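Local coordinates for sefir domain protein (Bacillus cereus F65185, PDB 5Y8E) that probably takes part in signalling by binding other SEFIR domains, as a prokaryotic member of this protein-interaction family related to TIR domains, at residues I6-S11 with I35-H40; D46-M51 with I86-I91; K60-C65 with R140-E145. One frame throughout, in Å; residues are numbered along the deposited sequence.

Contact 1: residues I6-S11 with I35-H40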
loop_
_atom_site.group_PDB
_atom_site.type_symbol
_atom_site.label_atom_id
_atom_site.label_comp_id
_atom_site.label_asym_id
_atom_site.label_seq_id
_atom_site.Cartn_x
_atom_site.Cartn_y
_atom_site.Cartn_z
ATOM N N ILE A 6 -0.285 -5.034 2.714
ATOM C CA ILE A 6 -0.700 -4.547 1.407
ATOM C C ILE A 6 -2.154 -4.103 1.459
ATOM O O ILE A 6 -3.063 -4.916 1.664
ATOM C CB ILE A 6 -0.490 -5.604 0.300
ATOM C CG1 ILE A 6 0.977 -6.035 0.253
ATOM C CG2 ILE A 6 -0.968 -5.070 -1.058
ATOM C CD1 ILE A 6 1.298 -7.084 -0.838
ATOM N N SER A 7 -2.358 -2.798 1.305
ATOM C CA SER A 7 -3.691 -2.223 1.249
ATOM C C SER A 7 -4.085 -2.092 -0.215
ATOM O O SER A 7 -3.372 -1.463 -1.006
ATOM C CB SER A 7 -3.699 -0.853 1.935
ATOM O OG SER A 7 -4.977 -0.236 1.873
ATOM N N TYR A 8 -5.209 -2.697 -0.586
ATOM C CA TYR A 8 -5.641 -2.670 -1.981
ATOM C C TYR A 8 -7.140 -2.855 -2.094
ATOM O O TYR A 8 -7.803 -3.243 -1.133
ATOM C CB TYR A 8 -4.899 -3.731 -2.818
ATOM C CG TYR A 8 -5.282 -5.175 -2.531
ATOM C CD1 TYR A 8 -4.925 -5.781 -1.333
ATOM C CD2 TYR A 8 -5.958 -5.941 -3.477
ATOM C CE1 TYR A 8 -5.254 -7.092 -1.066
ATOM C CE2 TYR A 8 -6.287 -7.270 -3.223
ATOM C CZ TYR A 8 -5.929 -7.830 -2.009
ATOM O OH TYR A 8 -6.246 -9.135 -1.719
ATOM N N SER A 9 -7.681 -2.553 -3.264
ATOM C CA SER A 9 -9.104 -2.756 -3.506
ATOM C C SER A 9 -9.276 -3.978 -4.400
ATOM O O SER A 9 -8.417 -4.255 -5.237
ATOM C CB SER A 9 -9.700 -1.526 -4.191
ATOM O OG SER A 9 -11.065 -1.738 -4.496
ATOM N N TRP A 10 -10.370 -4.712 -4.231
ATOM C CA TRP A 10 -10.627 -5.873 -5.081
ATOM C C TRP A 10 -11.273 -5.433 -6.398
ATOM O O TRP A 10 -12.415 -5.791 -6.699
ATOM C CB TRP A 10 -11.516 -6.889 -4.357
ATOM C CG TRP A 10 -10.798 -7.705 -3.297
ATOM C CD1 TRP A 10 -9.651 -7.371 -2.630
ATOM C CD2 TRP A 10 -11.183 -9.000 -2.805
ATOM N NE1 TRP A 10 -9.313 -8.369 -1.736
ATOM C CE2 TRP A 10 -10.235 -9.380 -1.831
ATOM C CE3 TRP A 10 -12.247 -9.865 -3.084
ATOM C CZ2 TRP A 10 -10.317 -10.598 -1.142
ATOM C CZ3 TRP A 10 -12.328 -11.072 -2.397
ATOM C CH2 TRP A 10 -11.368 -11.426 -1.439
ATOM N N SER A 11 -10.521 -4.672 -7.187
ATOM C CA SER A 11 -11.046 -4.025 -8.387
ATOM C C SER A 11 -11.520 -5.005 -9.460
ATOM O O SER A 11 -12.490 -4.736 -10.177
ATOM C CB SER A 11 -9.985 -3.094 -8.973
ATOM O OG SER A 11 -9.460 -2.246 -7.976
ATOM N N ILE A 35 1.638 -9.216 5.155
ATOM C CA ILE A 35 0.296 -9.320 5.709
ATOM C C ILE A 35 -0.724 -9.097 4.593
ATOM O O ILE A 35 -0.872 -7.979 4.087
ATOM C CB ILE A 35 0.069 -8.278 6.833
ATOM C CG1 ILE A 35 1.144 -8.419 7.914
ATOM C CG2 ILE A 35 -1.325 -8.443 7.426
ATOM C CD1 ILE A 35 1.169 -7.270 8.945
ATOM N N LEU A 36 -1.427 -10.162 4.219
ATOM C CA LEU A 36 -2.371 -10.121 3.099
ATOM C C LEU A 36 -3.728 -10.668 3.528
ATOM O O LEU A 36 -3.805 -11.748 4.124
ATOM C CB LEU A 36 -1.828 -10.942 1.916
ATOM C CG LEU A 36 -2.649 -10.899 0.623
ATOM C CD1 LEU A 36 -2.679 -9.480 0.041
ATOM C CD2 LEU A 36 -2.098 -11.898 -0.392
ATOM N N ASP A 37 -4.794 -9.933 3.212
ATOM C CA ASP A 37 -6.147 -10.317 3.625
ATOM C C ASP A 37 -6.531 -11.757 3.270
ATOM O O ASP A 37 -7.112 -12.478 4.085
ATOM C CB ASP A 37 -7.189 -9.319 3.085
ATOM C CG ASP A 37 -7.150 -9.166 1.561
ATOM O OD1 ASP A 37 -6.280 -9.761 0.883
ATOM O OD2 ASP A 37 -8.002 -8.417 1.033
ATOM N N ARG A 38 -6.181 -12.194 2.071
ATOM C CA ARG A 38 -6.619 -13.514 1.630
ATOM C C ARG A 38 -5.927 -14.668 2.343
ATOM O O ARG A 38 -6.515 -15.738 2.519
ATOM C CB ARG A 38 -6.517 -13.623 0.121
ATOM C CG ARG A 38 -7.387 -12.583 -0.554
ATOM C CD ARG A 38 -7.151 -12.551 -2.031
ATOM N NE ARG A 38 -7.567 -13.792 -2.667
ATOM C CZ ARG A 38 -7.253 -14.107 -3.916
ATOM N NH1 ARG A 38 -6.511 -13.271 -4.626
ATOM N NH2 ARG A 38 -7.663 -15.252 -4.448
ATOM N N TRP A 39 -4.702 -14.429 2.801
ATOM C CA TRP A 39 -3.968 -15.431 3.565
ATOM C C TRP A 39 -4.526 -15.545 4.978
ATOM O O TRP A 39 -4.302 -16.544 5.664
ATOM C CB TRP A 39 -2.474 -15.098 3.607
ATOM C CG TRP A 39 -1.781 -15.328 2.286
ATOM C CD1 TRP A 39 -2.231 -16.097 1.243
ATOM C CD2 TRP A 39 -0.525 -14.777 1.866
ATOM N NE1 TRP A 39 -1.322 -16.063 0.207
ATOM C CE2 TRP A 39 -0.270 -15.258 0.564
ATOM C CE3 TRP A 39 0.413 -13.934 2.468
ATOM C CZ2 TRP A 39 0.887 -14.912 -0.147
ATOM C CZ3 TRP A 39 1.554 -13.593 1.764
ATOM C CH2 TRP A 39 1.783 -14.079 0.470
ATOM N N HIS A 40 -5.263 -14.519 5.393
ATOM C CA HIS A 40 -5.910 -14.489 6.700
ATOM C C HIS A 40 -7.400 -14.794 6.614
ATOM O O HIS A 40 -8.084 -14.850 7.638
ATOM C CB HIS A 40 -5.694 -13.127 7.368
ATOM C CG HIS A 40 -4.297 -12.915 7.861
ATOM N ND1 HIS A 40 -3.927 -13.135 9.171
ATOM C CD2 HIS A 40 -3.176 -12.512 7.216
ATOM C CE1 HIS A 40 -2.637 -12.876 9.311
ATOM N NE2 HIS A 40 -2.160 -12.494 8.141
HETATM O O HOH W 1 -4.633 -7.044 2.419
HETATM O O HOH W 2 -5.110 -10.745 -3.865
#
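Tyr-8 and Asp-37 both tuck CG between their own backbone N and carbonyl carbon (chi1 71° and 57°), and these torsions send the phenol and the carboxylate at each other from opposite directions. Trp-10 keeps CG beside its backbone N instead, which lays the indole N-H next to the same carboxylate. The two oxygens of Asp-37 are shared out between the rings. Tyr-8 OH donates to Asp-37 OD1 at 2.7 Å, meeting the oxygen on its syn lone pair, while Trp-10 NE1 donates to Asp-37 OD2 at 3.1 Å. The second bond is bent (141°), with the oxygen tilted from the indole plane. Both rings offer an edge to a carboxylate that stands steeply to them, so a short acid with two acceptors fits where long aromatic donors converge.

Hydrocarbon flanks this polar centre at two points. Leu-36 CD1 packs 3.7 Å from Tyr-8 CE1, its side chain crossing the phenol at about a right angle, and Arg-38 CG lies 3.6 Å from Trp-10 CZ2. The guanidinium of Arg-38 reaches Tyr-8 through a water that accepts from NH1 and donates to OH.

Along the backbone, Ile-6 N makes a weak hydrogen bond to Ile-35 O at 3.3 Å. One step further a water bridges Ile-6 O and Asp-37 N, near the carboxyl ends of the neighbouring parallel strands 3-7 and 33-35, where the loops of an alpha/beta fold begin. With a neutral donor on each oxygen, the buried acid of Asp-37 is probably stabilised as the carboxylate without a direct salt bridge to Arg-38.

Contact 2: residues D46-M51 with I86-I91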
loop_
_atom_site.group_PDB
_atom_site.type_symbol
_atom_site.label_atom_id
_atom_site.label_comp_id
_atom_site.label_asym_id
_atom_site.label_seq_id
_atom_site.Cartn_x
_atom_site.Cartn_y
_atom_site.Cartn_z
ATOM N N ASP A 46 -15.183 -7.483 8.174
ATOM C CA ASP A 46 -14.048 -7.284 9.078
ATOM C C ASP A 46 -12.894 -6.580 8.374
ATOM O O ASP A 46 -11.806 -6.448 8.935
ATOM C CB ASP A 46 -13.534 -8.627 9.618
ATOM C CG ASP A 46 -14.504 -9.289 10.569
ATOM O OD1 ASP A 46 -15.221 -8.570 11.295
ATOM O OD2 ASP A 46 -14.546 -10.538 10.599
ATOM N N ARG A 47 -13.129 -6.130 7.147
ATOM C CA ARG A 47 -12.052 -5.557 6.338
ATOM C C ARG A 47 -11.479 -4.270 6.911
ATOM O O ARG A 47 -10.261 -4.055 6.856
ATOM C CB ARG A 47 -12.519 -5.338 4.905
ATOM C CG ARG A 47 -12.460 -6.602 4.086
ATOM C CD ARG A 47 -13.164 -6.433 2.775
ATOM N NE ARG A 47 -12.854 -7.552 1.896
ATOM C CZ ARG A 47 -13.576 -7.891 0.834
ATOM N NH1 ARG A 47 -14.663 -7.200 0.514
ATOM N NH2 ARG A 47 -13.211 -8.927 0.097
ATOM N N PHE A 48 -12.344 -3.423 7.433
ATOM C CA PHE A 48 -11.871 -2.170 8.031
ATOM C C PHE A 48 -11.013 -2.471 9.245
ATOM O O PHE A 48 -9.945 -1.987 9.368
ATOM C CB PHE A 48 -13.039 -1.263 8.410
ATOM C CG PHE A 48 -12.621 0.055 8.979
ATOM C CD1 PHE A 48 -12.400 1.124 8.182
ATOM C CD2 PHE A 48 -12.469 0.214 10.300
ATOM C CE1 PHE A 48 -12.018 2.305 8.668
ATOM C CE2 PHE A 48 -12.116 1.453 10.821
ATOM C CZ PHE A 48 -11.884 2.477 9.979
ATOM N N GLU A 49 -11.518 -3.317 10.114
ATOM C CA GLU A 49 -10.777 -3.675 11.310
ATOM C C GLU A 49 -9.428 -4.314 10.927
ATOM O O GLU A 49 -8.443 -4.044 11.515
ATOM C CB GLU A 49 -11.566 -4.599 12.215
ATOM C CG GLU A 49 -10.866 -4.983 13.429
ATOM C CD GLU A 49 -11.713 -5.865 14.382
ATOM O OE1 GLU A 49 -12.905 -5.933 14.179
ATOM O OE2 GLU A 49 -11.154 -6.483 15.288
ATOM N N PHE A 50 -9.443 -5.149 9.906
ATOM C CA PHE A 50 -8.183 -5.791 9.479
ATOM C C PHE A 50 -7.194 -4.747 8.960
ATOM O O PHE A 50 -6.045 -4.763 9.263
ATOM C CB PHE A 50 -8.453 -6.841 8.444
ATOM C CG PHE A 50 -7.243 -7.563 7.997
ATOM C CD1 PHE A 50 -6.656 -8.508 8.781
ATOM C CD2 PHE A 50 -6.704 -7.316 6.749
ATOM C CE1 PHE A 50 -5.535 -9.171 8.323
ATOM C CE2 PHE A 50 -5.609 -7.991 6.310
ATOM C CZ PHE A 50 -5.013 -8.875 7.074
ATOM N N MET A 51 -7.728 -3.808 8.201
ATOM C CA MET A 51 -6.926 -2.732 7.674
ATOM C C MET A 51 -6.293 -1.901 8.807
ATOM O O MET A 51 -5.125 -1.709 8.867
ATOM C CB MET A 51 -7.753 -1.838 6.753
ATOM C CG MET A 51 -7.051 -0.581 6.209
ATOM S SD MET A 51 -8.064 0.576 5.205
ATOM C CE MET A 51 -9.605 0.695 6.169
ATOM N N ILE A 86 -10.273 0.548 2.040
ATOM C CA ILE A 86 -9.494 1.584 1.445
ATOM C C ILE A 86 -9.097 2.615 2.545
ATOM O O ILE A 86 -9.901 3.036 3.287
ATOM C CB ILE A 86 -10.329 2.257 0.299
ATOM C CG1 ILE A 86 -10.516 1.199 -0.812
ATOM C CG2 ILE A 86 -9.712 3.438 -0.194
ATOM C CD1 ILE A 86 -11.306 1.593 -1.895
ATOM N N ILE A 87 -7.836 2.961 2.580
ATOM C CA ILE A 87 -7.334 3.873 3.562
ATOM C C ILE A 87 -8.143 5.182 3.574
ATOM O O ILE A 87 -8.370 5.773 2.575
ATOM C CB ILE A 87 -5.849 4.134 3.341
ATOM C CG1 ILE A 87 -5.039 2.911 3.703
ATOM C CG2 ILE A 87 -5.353 5.241 4.158
ATOM C CD1 ILE A 87 -3.646 2.994 3.275
ATOM N N THR A 88 -8.494 5.610 4.782
ATOM C CA THR A 88 -9.218 6.869 4.990
ATOM C C THR A 88 -8.316 8.024 5.462
ATOM O O THR A 88 -7.307 7.789 6.017
ATOM C CB THR A 88 -10.277 6.692 6.140
ATOM O OG1 THR A 88 -9.595 6.335 7.304
ATOM C CG2 THR A 88 -11.255 5.609 5.808
ATOM N N PRO A 89 -8.775 9.274 5.311
ATOM C CA PRO A 89 -7.975 10.395 5.814
ATOM C C PRO A 89 -7.632 10.213 7.287
ATOM O O PRO A 89 -6.498 10.477 7.683
ATOM C CB PRO A 89 -8.909 11.592 5.640
ATOM C CG PRO A 89 -9.734 11.226 4.441
ATOM C CD PRO A 89 -9.962 9.739 4.570
ATOM N N ASN A 90 -8.587 9.747 8.081
ATOM C CA ASN A 90 -8.341 9.571 9.510
ATOM C C ASN A 90 -7.246 8.549 9.810
ATOM O O ASN A 90 -6.403 8.769 10.683
ATOM C CB ASN A 90 -9.624 9.183 10.236
ATOM C CG ASN A 90 -9.469 9.236 11.732
ATOM O OD1 ASN A 90 -9.502 8.213 12.410
ATOM N ND2 ASN A 90 -9.259 10.433 12.253
ATOM N N ILE A 91 -7.268 7.425 9.096
ATOM C CA ILE A 91 -6.247 6.405 9.285
ATOM C C ILE A 91 -4.892 6.936 8.824
ATOM O O ILE A 91 -3.889 6.791 9.526
ATOM C CB ILE A 91 -6.602 5.096 8.551
ATOM C CG1 ILE A 91 -7.788 4.411 9.235
ATOM C CG2 ILE A 91 -5.401 4.151 8.513
ATOM C CD1 ILE A 91 -8.375 3.276 8.424
#
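Met-51 reaches from helix 47-57 toward the segment Ile-86 to Ile-91, and its CB already points that way. CG lies anti to the backbone N (chi1 175°) and SD continues the extended line, so the thioether is carried straight out from the helix. SD comes to rest against the peptide link between two isoleucines, 3.5 Å from Ile-86 C, with Ile-87 N nearly as near. It also touches a side chain, Ile-87 CG1, at 4.1 Å. At the last torsion the chain bends (chi3 45°), and the methyl CE swings over to Ile-91 CD1 at 3.6 Å, with Ile-86 O close by. An unbranched, flexible methionine suits this place because its sulfur can rest against a peptide while the last bond turns the methyl to a neighbour.

The target is the start of the short helix 89-93. Thr-88 is its N-cap: OG1 accepts from Ile-91 N at 3.1 Å, nearly straight at 161°, and Pro-89 takes the first position of the helix, where its missing N-H costs no helical bond. This helix leads toward strand 100-108 of the central sheet in the alpha/beta fold of the SEFIR domain, and helix 47-57 leads into strand 60-65.

Ile-91 CD1 is met from a second direction by Phe-48, one turn back from Met-51. Phe-48 CE1 sits 3.8 Å from that methyl, the two side chains sliding past each other in opposite directions. Thr-88 CG2 lies more loosely at the edge of the same ring, 4.4 Å from Phe-48 CE1.

Contact 3: residues K60-C65 with R140-E145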
loop_
_atom_site.group_PDB
_atom_site.type_symbol
_atom_site.label_atom_id
_atom_site.label_comp_id
_atom_site.label_asym_id
_atom_site.label_seq_id
_atom_site.Cartn_x
_atom_site.Cartn_y
_atom_site.Cartn_z
ATOM N N LYS A 60 5.921 -1.421 7.073
ATOM C CA LYS A 60 5.643 -0.688 5.843
ATOM C C LYS A 60 4.253 -1.053 5.354
ATOM O O LYS A 60 3.796 -2.184 5.542
ATOM C CB LYS A 60 6.685 -1.015 4.765
ATOM C CG LYS A 60 8.116 -0.555 5.081
ATOM C CD LYS A 60 8.226 0.965 5.100
ATOM C CE LYS A 60 9.685 1.443 5.041
ATOM N NZ LYS A 60 10.456 0.979 6.209
ATOM N N VAL A 61 3.582 -0.092 4.725
ATOM C CA VAL A 61 2.250 -0.325 4.172
ATOM C C VAL A 61 2.281 0.009 2.687
ATOM O O VAL A 61 2.480 1.167 2.306
ATOM C CB VAL A 61 1.182 0.553 4.866
ATOM C CG1 VAL A 61 -0.176 0.366 4.197
ATOM C CG2 VAL A 61 1.086 0.215 6.357
ATOM N N LEU A 62 2.105 -0.999 1.840
ATOM C CA LEU A 62 2.019 -0.733 0.410
ATOM C C LEU A 62 0.594 -0.308 0.096
ATOM O O LEU A 62 -0.361 -0.984 0.491
ATOM C CB LEU A 62 2.381 -1.975 -0.399
ATOM C CG LEU A 62 3.710 -2.653 -0.080
ATOM C CD1 LEU A 62 4.075 -3.697 -1.145
ATOM C CD2 LEU A 62 4.839 -1.623 0.104
ATOM N N VAL A 63 0.443 0.815 -0.598
ATOM C CA VAL A 63 -0.890 1.284 -0.964
ATOM C C VAL A 63 -1.007 1.103 -2.462
ATOM O O VAL A 63 -0.355 1.813 -3.230
ATOM C CB VAL A 63 -1.126 2.756 -0.574
ATOM C CG1 VAL A 63 -2.589 3.120 -0.789
ATOM C CG2 VAL A 63 -0.755 2.996 0.881
ATOM N N ILE A 64 -1.799 0.120 -2.877
ATOM C CA ILE A 64 -1.879 -0.225 -4.293
ATOM C C ILE A 64 -2.847 0.729 -4.977
ATOM O O ILE A 64 -4.072 0.547 -4.949
ATOM C CB ILE A 64 -2.298 -1.688 -4.521
ATOM C CG1 ILE A 64 -1.387 -2.637 -3.732
ATOM C CG2 ILE A 64 -2.282 -2.011 -6.008
ATOM C CD1 ILE A 64 0.112 -2.426 -3.980
ATOM N N CYS A 65 -2.286 1.758 -5.589
ATOM C CA CYS A 65 -3.105 2.824 -6.126
ATOM C C CYS A 65 -3.424 2.624 -7.593
ATOM O O CYS A 65 -2.789 3.222 -8.464
ATOM C CB CYS A 65 -2.403 4.157 -5.914
ATOM S SG CYS A 65 -2.283 4.651 -4.183
ATOM N N ARG A 140 13.896 -1.733 -2.385
ATOM C CA ARG A 140 14.731 -0.727 -1.724
ATOM C C ARG A 140 13.929 0.087 -0.711
ATOM O O ARG A 140 14.365 0.283 0.428
ATOM C CB ARG A 140 15.361 0.219 -2.754
ATOM C CG ARG A 140 16.418 1.140 -2.153
ATOM C CD ARG A 140 16.866 2.246 -3.099
ATOM N NE ARG A 140 15.806 3.220 -3.350
ATOM C CZ ARG A 140 15.467 4.191 -2.502
ATOM N NH1 ARG A 140 16.101 4.315 -1.342
ATOM N NH2 ARG A 140 14.492 5.036 -2.808
ATOM N N LEU A 141 12.762 0.565 -1.129
ATOM C CA LEU A 141 11.915 1.389 -0.261
ATOM C C LEU A 141 11.431 0.617 0.969
ATOM O O LEU A 141 11.331 1.171 2.071
ATOM C CB LEU A 141 10.722 1.923 -1.055
ATOM C CG LEU A 141 11.054 2.983 -2.107
ATOM C CD1 LEU A 141 9.900 3.157 -3.075
ATOM C CD2 LEU A 141 11.381 4.299 -1.416
ATOM N N ILE A 142 11.130 -0.661 0.781
ATOM C CA ILE A 142 10.678 -1.507 1.885
ATOM C C ILE A 142 11.761 -1.666 2.956
ATOM O O ILE A 142 11.480 -1.554 4.154
ATOM C CB ILE A 142 10.186 -2.877 1.370
ATOM C CG1 ILE A 142 8.776 -2.733 0.779
ATOM C CG2 ILE A 142 10.196 -3.920 2.493
ATOM C CD1 ILE A 142 8.317 -3.939 -0.042
ATOM N N TRP A 143 12.998 -1.883 2.522
ATOM C CA TRP A 143 14.113 -2.105 3.446
ATOM C C TRP A 143 14.729 -0.816 3.988
ATOM O O TRP A 143 15.520 -0.838 4.930
ATOM C CB TRP A 143 15.181 -2.989 2.783
ATOM C CG TRP A 143 14.799 -4.442 2.783
ATOM C CD1 TRP A 143 14.064 -5.108 1.834
ATOM C CD2 TRP A 143 15.107 -5.403 3.798
ATOM N NE1 TRP A 143 13.915 -6.430 2.197
ATOM C CE2 TRP A 143 14.545 -6.633 3.398
ATOM C CE3 TRP A 143 15.817 -5.344 5.001
ATOM C CZ2 TRP A 143 14.668 -7.794 4.167
ATOM C CZ3 TRP A 143 15.939 -6.493 5.759
ATOM C CH2 TRP A 143 15.372 -7.703 5.338
ATOM N N GLU A 144 14.369 0.310 3.392
ATOM C CA GLU A 144 14.848 1.602 3.868
ATOM C C GLU A 144 14.212 1.942 5.218
ATOM O O GLU A 144 13.061 1.593 5.481
ATOM C CB GLU A 144 14.498 2.674 2.836
ATOM C CG GLU A 144 15.041 4.059 3.120
ATOM C CD GLU A 144 14.484 5.091 2.160
ATOM O OE1 GLU A 144 13.281 5.015 1.825
ATOM O OE2 GLU A 144 15.254 5.977 1.738
ATOM N N GLU A 145 14.965 2.615 6.080
ATOM C CA GLU A 145 14.432 3.061 7.361
ATOM C C GLU A 145 14.616 4.564 7.505
ATOM O O GLU A 145 15.564 5.015 8.150
ATOM C CB GLU A 145 15.109 2.323 8.516
ATOM C CG GLU A 145 14.871 0.817 8.504
ATOM C CD GLU A 145 15.323 0.142 9.784
ATOM O OE1 GLU A 145 14.813 0.504 10.861
ATOM O OE2 GLU A 145 16.196 -0.746 9.715
HETATM O O HOH W 3 12.308 -1.426 6.831
#
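Lys-60 opens strand 60-65 with its side chain directed at the end of helix 131-143, where Leu-141, Ile-142 and Glu-144 present their carbonyls. The chain bends at chi2 (-67°) and again at chi4; these kinks shorten it and steer NZ in among the backbone oxygens. NZ donates to Glu-144 O at 2.8 Å, close to the line of the C=O bond (175°), and weakly to Ile-142 O at 3.4 Å. A water accepts from NZ and donates to Ile-142 O, closing a small polar ring. CE meanwhile lies 3.4 Å from Leu-141 O. A lysine suits the spot: its ammonium probably gains from the partial negative charge at the carboxyl end of the helix, and its methylenes are apolar enough for a buried strand position.

Two residues on, Leu-62 turns to the same helix with hydrocarbon only. Its CD2 packs 4.1 Å from Ile-142 CG1, the side chains crossing at about a right angle, and Leu-26 of helix 13-29 touches both residues.

A central parallel strand, hydrogen-bonded to strands 3-7 and 100-108, with its first residues packed against the end of the last helix, 131-143, is the layered alpha/beta arrangement characteristic of SEFIR and TIR-like domains.

Contacts 2 and 3 are buried, whereas contact 1 is only partly so, with Trp-10 and Arg-38 partly exposed. Contacts 1 and 3 share the sheet: strands 3-7 and 60-65 are neighbours, and Ser-7 probably bonds through its backbone to Leu-62 and Ile-64. Contact 2 meets the others by packing, Phe-50 on Ile-35 and Asp-37, Arg-47 on Trp-10, Ile-87 on Val-63. Chemistry follows position. Where strands end in loops, contact 1 uses a carboxylate, ring donors and waters; between helix 47-57 and the loop and first turn leading into helix 89-93, contact 2 is held by apolar and sulfur contacts; at a helix end, contact 3 sets one ammonium among carbonyls beside a small apolar patch.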